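Side-chain contact in flagellar protein FliL (Vibrio alginolyticus, PDB 6AHP), which probably assists the bacterial flagellar motor from the periplasm through a stomatin-like domain: residues Ala62-Thr65 / Val66-Arg70. Numbering follows the deposited sequence.
Sequences ASAT and VDQLR
T65, its backbone still extended, hands the chain directly to V66, where helical angles begin, and the first turn of the helix closes back over T65. Its hydroxyl does the capping. With chi1 at 79°, OG1 sits between the backbone N and the carbonyl carbon of its own residue, and from there it faces the first turn of the helix and accepts from Q68 N. The modelled separation of T65 OG1 and Q68 N, 2.3 Å, is shorter than a real hydrogen bond, so the exact position of the hydroxyl is doubtful. T65 is thus the N-cap of the short, weakly bonded helix 66-70, which follows the loop after helix 50-62 and precedes the long helix 72-94. A second, weak bond runs from L69 N to T65 O at 3.4 Å, bent to 136°. The L69 side chain lies against that same oxygen through CG and CD1, with L69 CD1 3.0 Å from T65 O. The Q68 side chain, its CG anti to the backbone N, crosses that of T65 at about a right angle, and the A64 methyl lies loosely beside the Q68 side chain. Both A64 and Q68 also pack on L78 of helix 72-94. L69 is buried, lying on L78 and reaching the sheet at V20, F107 and I109, while V66 also touches V20.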
# COMPACT_ATOMS: atom_id res chain seq x y z
N ALA A 62 -2.52 -3.07 -8.31
CA ALA A 62 -1.98 -4.42 -8.46
C ALA A 62 -3.02 -5.40 -8.98
O ALA A 62 -2.69 -6.32 -9.74
CB ALA A 62 -1.42 -4.91 -7.12
N SER A 63 -4.29 -5.21 -8.62
CA SER A 63 -5.36 -6.11 -9.03
C SER A 63 -6.12 -5.60 -10.24
O SER A 63 -7.31 -5.89 -10.39
CB SER A 63 -6.33 -6.35 -7.88
OG SER A 63 -7.24 -5.26 -7.78
N ALA A 64 -5.48 -4.83 -11.11
CA ALA A 64 -6.09 -4.45 -12.38
C ALA A 64 -5.48 -5.27 -13.52
O ALA A 64 -4.33 -5.68 -13.45
CB ALA A 64 -5.89 -2.96 -12.63
N THR A 65 -6.27 -5.50 -14.57
CA THR A 65 -6.09 -6.23 -15.82
C THR A 65 -5.43 -5.36 -16.89
O THR A 65 -5.56 -4.13 -16.88
CB THR A 65 -7.42 -6.75 -16.38
OG1 THR A 65 -8.10 -5.67 -17.05
CG2 THR A 65 -8.29 -7.32 -15.28
N VAL A 66 -4.55 -5.86 -17.76
CA VAL A 66 -4.14 -5.08 -18.91
C VAL A 66 -5.32 -4.81 -19.84
O VAL A 66 -5.32 -3.80 -20.56
CB VAL A 66 -2.97 -5.76 -19.65
CG1 VAL A 66 -3.40 -7.08 -20.26
CG2 VAL A 66 -2.36 -4.83 -20.71
N ASP A 67 -6.34 -5.66 -19.83
CA ASP A 67 -7.52 -5.38 -20.66
C ASP A 67 -8.33 -4.22 -20.08
O ASP A 67 -8.82 -3.37 -20.83
CB ASP A 67 -8.38 -6.65 -20.84
CG ASP A 67 -7.96 -7.50 -22.07
OD1 ASP A 67 -7.63 -6.92 -23.13
OD2 ASP A 67 -7.95 -8.75 -21.99
N GLN A 68 -8.45 -4.14 -18.77
CA GLN A 68 -9.15 -2.99 -18.14
C GLN A 68 -8.43 -1.63 -18.23
O GLN A 68 -9.03 -0.60 -17.96
CB GLN A 68 -9.64 -3.29 -16.68
CG GLN A 68 -10.08 -2.08 -15.84
CD GLN A 68 -10.74 -2.35 -14.52
OE1 GLN A 68 -11.86 -1.96 -14.31
NE2 GLN A 68 -9.99 -2.93 -13.58
N LEU A 69 -7.15 -1.62 -18.52
CA LEU A 69 -6.46 -0.40 -18.74
C LEU A 69 -6.72 0.04 -20.16
O LEU A 69 -6.79 1.21 -20.47
CB LEU A 69 -5.00 -0.62 -18.54
CG LEU A 69 -4.80 -1.04 -17.13
CD1 LEU A 69 -3.57 -1.88 -17.06
CD2 LEU A 69 -4.71 0.14 -16.24
N ARG A 70 -6.90 -0.90 -21.06
CA ARG A 70 -7.08 -0.44 -22.44
C ARG A 70 -8.50 0.04 -22.73
O ARG A 70 -8.72 0.69 -23.76
CB ARG A 70 -6.71 -1.56 -23.42
CG ARG A 70 -5.21 -1.77 -23.58
CD ARG A 70 -4.81 -1.78 -25.06
NE ARG A 70 -3.43 -2.23 -25.25
CZ ARG A 70 -2.70 -1.97 -26.34
NH1 ARG A 70 -1.45 -2.42 -26.42
NH2 ARG A 70 -3.20 -1.26 -27.34